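ESAT-6-like protein SAG1039 (Streptococcus agalactiae serogroup V, PDB 3GWK) is of unknown function but, as a homodimeric member of the WXG100 (ESAT-6-like) family, is probably a small protein exported by a type VII secretion system. Local coordinates at residues T65-A68 with Q69-D73; I74-Q77 with L78-A82. One frame throughout, in Å; residues are numbered along the deposited sequence. Where two conformers were deposited one is given.

Interaction 1 of 2, residues T65-A68 with Q69-D73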
ATOM      1  N   THR A  65       0.128   0.061   7.609  1.00 18.58           N
ATOM      2  CA  THR A  65      -0.963  -0.629   8.308  1.00 18.34           C
ATOM      3  C   THR A  65      -2.132   0.327   8.574  1.00 14.70           C
ATOM      4  O   THR A  65      -3.304  -0.021   8.324  1.00 15.14           O
ATOM      5  CB  THR A  65      -0.442  -1.255   9.577  1.00 21.78           C
ATOM      6  OG1 THR A  65       0.572  -2.210   9.259  1.00 26.02           O
ATOM      7  CG2 THR A  65      -1.583  -1.959  10.378  1.00 21.70           C
ATOM      8  N   GLU A  66      -1.823   1.530   9.010  1.00 18.93           N
ATOM      9  CA  GLU A  66      -2.892   2.512   9.256  0.50 16.54           C
ATOM     10  C   GLU A  66      -3.627   2.841   7.976  1.00 17.62           C
ATOM     11  O   GLU A  66      -4.841   3.063   7.976  1.00 15.87           O
ATOM     12  CB  GLU A  66      -2.420   3.831   9.871  0.50 17.78           C
ATOM     13  CG  GLU A  66      -3.607   4.930  10.112  0.50 17.96           C
ATOM     14  CD  GLU A  66      -4.788   4.372  10.880  0.50 23.96           C
ATOM     15  OE1 GLU A  66      -5.889   4.625  10.623  0.50 17.78           O
ATOM     16  OE2 GLU A  66      -4.602   3.503  11.730  0.50 16.75           O
ATOM     17  N   PHE A  67      -2.885   2.969   6.886  1.00 18.79           N
ATOM     18  CA  PHE A  67      -3.530   3.301   5.633  1.00 16.72           C
ATOM     19  C   PHE A  67      -4.483   2.193   5.233  1.00 14.59           C
ATOM     20  O   PHE A  67      -5.613   2.461   4.816  1.00 13.96           O
ATOM     21  CB  PHE A  67      -2.441   3.522   4.579  1.00 16.91           C
ATOM     22  CG  PHE A  67      -2.949   4.053   3.232  1.00 16.36           C
ATOM     23  CD1 PHE A  67      -3.575   5.315   3.124  1.00 17.12           C
ATOM     24  CD2 PHE A  67      -2.784   3.321   2.061  1.00 14.77           C
ATOM     25  CE1 PHE A  67      -3.956   5.797   1.904  1.00 16.83           C
ATOM     26  CE2 PHE A  67      -3.197   3.839   0.843  1.00 16.34           C
ATOM     27  CZ  PHE A  67      -3.809   5.073   0.785  1.00 18.67           C
ATOM     28  N   ALA A  68      -4.045   0.969   5.284  1.00 14.45           N
ATOM     29  CA  ALA A  68      -4.956  -0.167   4.985  1.00 14.47           C
ATOM     30  C   ALA A  68      -6.180  -0.109   5.878  1.00 14.09           C
ATOM     31  O   ALA A  68      -7.294  -0.348   5.447  1.00 13.41           O
ATOM     32  CB  ALA A  68      -4.227  -1.492   5.096  1.00 15.84           C
ATOM     33  N   GLN A  69      -5.992   0.157   7.152  1.00 14.48           N
ATOM     34  CA  GLN A  69      -7.126   0.230   8.077  1.00 15.91           C
ATOM     35  C   GLN A  69      -8.058   1.389   7.709  1.00 15.24           C
ATOM     36  O   GLN A  69      -9.296   1.256   7.714  1.00 14.67           O
ATOM     37  CB  GLN A  69      -6.583   0.324   9.520  1.00 21.31           C
ATOM     38  CG  GLN A  69      -7.700  -0.264  10.575  1.00 30.69           C
ATOM     39  CD  GLN A  69      -8.070  -1.946  10.425  1.00 36.22           C
ATOM     40  OE1 GLN A  69      -8.964  -2.399   9.539  1.00 41.65           O
ATOM     41  NE2 GLN A  69      -7.488  -2.798  11.336  1.00 39.03           N
ATOM     42  N   LEU A  70      -7.535   2.542   7.350  1.00 15.26           N
ATOM     43  CA  LEU A  70      -8.327   3.675   6.915  1.00 16.30           C
ATOM     44  C   LEU A  70      -9.183   3.346   5.693  1.00 13.47           C
ATOM     45  O   LEU A  70     -10.376   3.684   5.620  1.00 13.64           O
ATOM     46  CB  LEU A  70      -7.407   4.858   6.620  1.00 16.41           C
ATOM     47  CG  LEU A  70      -8.090   6.051   5.934  1.00 17.22           C
ATOM     48  CD1 LEU A  70      -9.147   6.733   6.842  1.00 19.75           C
ATOM     49  CD2 LEU A  70      -7.039   7.043   5.502  1.00 16.94           C
ATOM     50  N   LEU A  71      -8.571   2.681   4.686  1.00 13.34           N
ATOM     51  CA  LEU A  71      -9.278   2.361   3.477  1.00 12.37           C
ATOM     52  C   LEU A  71     -10.443   1.421   3.809  1.00 12.78           C
ATOM     53  O   LEU A  71     -11.548   1.550   3.292  1.00 13.29           O
ATOM     54  CB  LEU A  71      -8.353   1.732   2.485  1.00 13.14           C
ATOM     55  CG  LEU A  71      -7.251   2.647   1.932  1.00 17.03           C
ATOM     56  CD1 LEU A  71      -6.366   1.901   0.998  1.00 13.54           C
ATOM     57  CD2 LEU A  71      -7.478   4.065   1.596  1.00 21.58           C
ATOM     58  N   GLU A  72     -10.233   0.434   4.656  1.00 13.27           N
ATOM     59  CA  GLU A  72     -11.304  -0.444   5.048  1.00 12.38           C
ATOM     60  C   GLU A  72     -12.409   0.302   5.851  1.00 13.51           C
ATOM     61  O   GLU A  72     -13.596   0.047   5.660  1.00 13.50           O
ATOM     62  CB  GLU A  72     -10.762  -1.603   5.814  1.00 15.14           C
ATOM     63  CG  GLU A  72     -11.874  -2.581   6.210  1.00 17.13           C
ATOM     64  CD  GLU A  72     -12.679  -3.133   4.978  1.00 17.72           C
ATOM     65  OE1 GLU A  72     -12.057  -3.308   3.902  1.00 21.83           O
ATOM     66  OE2 GLU A  72     -13.894  -3.495   5.147  1.00 21.43           O
ATOM     67  N   ASP A  73     -11.999   1.248   6.716  1.00 12.75           N
ATOM     68  CA  ASP A  73     -12.985   2.032   7.462  1.00 14.51           C
ATOM     69  C   ASP A  73     -13.825   2.813   6.506  1.00 12.23           C
ATOM     70  O   ASP A  73     -15.074   2.915   6.673  1.00 13.32           O
ATOM     71  CB  ASP A  73     -12.173   2.932   8.436  1.00 15.73           C
ATOM     72  CG  ASP A  73     -13.011   3.620   9.486  1.00 20.11           C
ATOM     73  OD1 ASP A  73     -14.127   3.155   9.733  1.00 18.12           O
ATOM     74  OD2 ASP A  73     -12.553   4.593  10.119  1.00 21.86           O
TER

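Interaction 2 of 2, residues I74-Q77 with L78-A82. With SO4 (sulfate ion), chain C.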
ATOM      1  N   ILE A  74     -13.224   3.415   5.451  1.00 12.98           N
ATOM      2  CA  ILE A  74     -13.946   4.172   4.478  1.00 12.10           C
ATOM      3  C   ILE A  74     -14.934   3.265   3.727  1.00 12.45           C
ATOM      4  O   ILE A  74     -16.104   3.608   3.551  1.00 12.41           O
ATOM      5  CB  ILE A  74     -13.043   4.964   3.526  1.00 12.85           C
ATOM      6  CG1 ILE A  74     -12.306   6.113   4.252  1.00 16.17           C
ATOM      7  CG2 ILE A  74     -13.823   5.504   2.392  1.00 14.62           C
ATOM      8  CD1 ILE A  74     -11.204   6.752   3.415  1.00 15.61           C
ATOM      9  N   ASN A  75     -14.508   2.058   3.320  1.00 12.13           N
ATOM     10  CA  ASN A  75     -15.433   1.075   2.713  1.00 12.09           C
ATOM     11  C   ASN A  75     -16.646   0.883   3.621  1.00 10.87           C
ATOM     12  O   ASN A  75     -17.789   0.992   3.177  1.00 11.64           O
ATOM     13  CB  ASN A  75     -14.682  -0.219   2.556  1.00 12.26           C
ATOM     14  CG  ASN A  75     -15.586  -1.352   2.171  1.00 11.77           C
ATOM     15  OD1 ASN A  75     -16.332  -1.256   1.185  1.00 13.03           O
ATOM     16  ND2 ASN A  75     -15.563  -2.421   2.927  1.00 13.77           N
ATOM     17  N   GLN A  76     -16.424   0.639   4.894  1.00 12.19           N
ATOM     18  CA  GLN A  76     -17.551   0.361   5.798  1.00 12.44           C
ATOM     19  C   GLN A  76     -18.444   1.575   5.893  1.00 12.95           C
ATOM     20  O   GLN A  76     -19.682   1.376   5.903  1.00 14.18           O
ATOM     21  CB  GLN A  76     -17.013   0.062   7.169  1.00 15.39           C
ATOM     22  CG  GLN A  76     -16.295  -1.292   7.235  1.00 16.54           C
ATOM     23  CD  GLN A  76     -17.200  -2.467   6.894  1.00 19.67           C
ATOM     24  OE1 GLN A  76     -18.358  -2.486   7.316  1.00 21.64           O
ATOM     25  NE2 GLN A  76     -16.699  -3.414   6.083  1.00 22.44           N
ATOM     26  N   GLN A  77     -17.918   2.763   5.974  1.00 12.74           N
ATOM     27  CA  GLN A  77     -18.777   3.960   6.088  1.00 13.31           C
ATOM     28  C   GLN A  77     -19.626   4.106   4.866  1.00 13.54           C
ATOM     29  O   GLN A  77     -20.822   4.388   4.978  1.00 13.22           O
ATOM     30  CB  GLN A  77     -17.966   5.248   6.260  1.00 18.53           C
ATOM     31  CG  GLN A  77     -17.015   5.338   7.430  1.00 18.39           C
ATOM     32  CD  GLN A  77     -17.609   4.799   8.625  1.00 19.24           C
ATOM     33  OE1 GLN A  77     -18.711   5.274   9.098  1.00 21.37           O
ATOM     34  NE2 GLN A  77     -16.991   3.734   9.146  1.00 21.10           N
ATOM     35  N   LEU A  78     -19.018   3.961   3.679  1.00 12.63           N
ATOM     36  CA  LEU A  78     -19.748   4.181   2.441  1.00 12.67           C
ATOM     37  C   LEU A  78     -20.850   3.134   2.286  1.00 13.19           C
ATOM     38  O   LEU A  78     -21.972   3.444   1.883  1.00 11.64           O
ATOM     39  CB  LEU A  78     -18.835   4.134   1.220  1.00 13.43           C
ATOM     40  CG  LEU A  78     -17.779   5.253   1.198  1.00 13.72           C
ATOM     41  CD1 LEU A  78     -16.893   5.042   0.039  1.00 18.00           C
ATOM     42  CD2 LEU A  78     -18.447   6.626   1.189  1.00 18.89           C
ATOM     43  N   LEU A  79     -20.582   1.861   2.640  1.00 10.93           N
ATOM     44  CA  LEU A  79     -21.607   0.808   2.586  1.00 10.73           C
ATOM     45  C   LEU A  79     -22.745   1.127   3.535  1.00 11.20           C
ATOM     46  O   LEU A  79     -23.930   0.951   3.195  1.00 11.61           O
ATOM     47  CB  LEU A  79     -21.018  -0.564   2.942  1.00 11.82           C
ATOM     48  CG  LEU A  79     -20.004  -1.122   1.976  1.00 12.76           C
ATOM     49  CD1 LEU A  79     -19.498  -2.453   2.484  1.00 14.99           C
ATOM     50  CD2 LEU A  79     -20.606  -1.303   0.563  1.00 15.52           C
ATOM     51  N   LYS A  80     -22.419   1.548   4.744  1.00 11.40           N
ATOM     52  CA  LYS A  80     -23.475   1.834   5.728  1.00 11.68           C
ATOM     53  C   LYS A  80     -24.328   2.999   5.315  1.00 10.74           C
ATOM     54  O   LYS A  80     -25.545   2.983   5.492  1.00 11.55           O
ATOM     55  CB  LYS A  80     -22.845   1.983   7.087  1.00 12.76           C
ATOM     56  CG  LYS A  80     -22.363   0.611   7.593  1.00 15.69           C
ATOM     57  CD  LYS A  80     -21.503   0.684   8.817  1.00 18.82           C
ATOM     58  CE  LYS A  80     -20.888  -0.686   9.206  1.00 24.62           C
ATOM     59  NZ  LYS A  80     -21.952  -1.614   9.653  1.00 30.10           N
ATOM     60  N   VAL A  81     -23.693   4.054   4.817  1.00 10.55           N
ATOM     61  CA  VAL A  81     -24.412   5.231   4.340  1.00 10.80           C
ATOM     62  C   VAL A  81     -25.318   4.827   3.147  1.00 11.17           C
ATOM     63  O   VAL A  81     -26.457   5.246   3.120  1.00 10.89           O
ATOM     64  CB  VAL A  81     -23.463   6.355   4.043  1.00 12.26           C
ATOM     65  CG1 VAL A  81     -24.139   7.486   3.303  1.00 14.52           C
ATOM     66  CG2 VAL A  81     -22.815   6.844   5.300  1.00 14.13           C
ATOM     67  N   ALA A  82     -24.794   4.027   2.223  1.00 11.16           N
ATOM     68  CA  ALA A  82     -25.585   3.589   1.101  1.00 10.64           C
ATOM     69  C   ALA A  82     -26.861   2.876   1.580  1.00 11.00           C
ATOM     70  O   ALA A  82     -27.955   3.118   1.092  1.00 10.59           O
ATOM     71  CB  ALA A  82     -24.801   2.656   0.196  1.00 11.43           C
TER
HETATM   72  S   SO4 C  98     -18.243   1.274  11.943  0.69 17.56           S
HETATM   73  O1  SO4 C  98     -17.574   0.392  10.936  0.58 19.26           O
HETATM   74  O2  SO4 C  98     -19.692   1.175  11.763  0.66 17.12           O
HETATM   75  O3  SO4 C  98     -17.843   0.924  13.325  0.64 22.62           O
HETATM   76  O4  SO4 C  98     -17.853   2.631  11.728  0.57 15.80           O

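Interaction 1 of 2, residues T65-A68 with Q69-D73
Leu71 lies over one face of the Phe67 ring, one helical turn further along helix 51-95. Its CD1 sits 4.1 Å from the Phe67 ring centroid and 27° off the ring normal, which defines a CH-pi contact; the second methyl, CD2, stands over the same face, displaced toward the rim and 3.9 Å from Phe67 CZ. The torsion of the leucine explains the meeting: with CG anti to its carbonyl carbon (chi1 -67°), Leu71 swings its branch back toward the preceding turn, where both methyls meet the ring. The ring also meets Phe57 of the second subunit, the two planes about 60° apart, and packs on Ile64 of that subunit.

Beneath the pair, Leu71 N donates to Phe67 O at 3.0 Å. Gln69 N to Thr65 O (2.9 Å) and Leu70 N to Glu66 O (2.8 Å) continue the ladder. Ala68 O accepts twice, from Glu72 N at 3.1 Å and from Ser24 OG of helix 10-44. These i to i+4 bonds define regular alpha-helix. Phe67 faces the second subunit while Leu71 also packs against Ser24, which puts the pair where hairpin and dimer packing of the WXG100 four-helix bundle meet.

Interaction 2 of 2, residues I74-Q77 with L78-A82
Four successive i to i+4 backbone bonds identify this as a continuous alpha-helical part of the long second helix of a WXG100 hairpin, with different side-chain pairs on its different sides. Leu78 N donates to Ile74 O at 2.9 Å. The next bond, from Leu79 N to Asn75 O, is nearly straight, with an N-H...O angle of 168°. Ile74 and Leu78 lie side by side and point the same way, with Ile74 CG2 3.9 Å from Leu78 CD1. Across Asn75 runs Leu79, whose CD1 is 3.6 Å from Asn75 OD1 in an apolar-to-polar touch; the amide's ND2 instead donates back to Glu72 OE2, which also takes a bond from Gln76 NE2.

On another side of the helix, Gln77 bends at chi2 (-42°), bringing NE2 to a sulfate ion, probably from the crystallisation liquor: Gln77 NE2 to sulfate O4 is 2.9 Å. The same NE2 also donates to Asp73 O, so the amide has two acceptors. Lys80 approaches the ion with its methylene chain, CE being 3.4 Å from sulfate O2, while NZ remains 4.2 Å from that oxygen. Lys80 CE also lies 3.6 Å from Gln76 OE1.

Asn75 and Leu79 pack on Ala17 of helix 10-44 and Ile74 on Tyr20, while Ile74 and Gln77 also reach Phe53 of the second subunit and Leu78 reaches Ile41 of that subunit.

Interactions 1 and 2 follow one another along helix 51-95: residues 65-73 close the first, and residue 74 opens the second without a gap. Their centres are 14 Å apart; interaction 1 lies about 4 Å and interaction 2 about 11 Å from the centre of the chain. Beyond their junction in the sequence, side-chain hydrogen bonds from 74-77 back to residues 72 and 73 tie the two parts of the helix together. Both also touch helix 10-44 and the second subunit. The same helix therefore contributes to hairpin packing and to dimer formation along consecutive turns of the four-helix bundle.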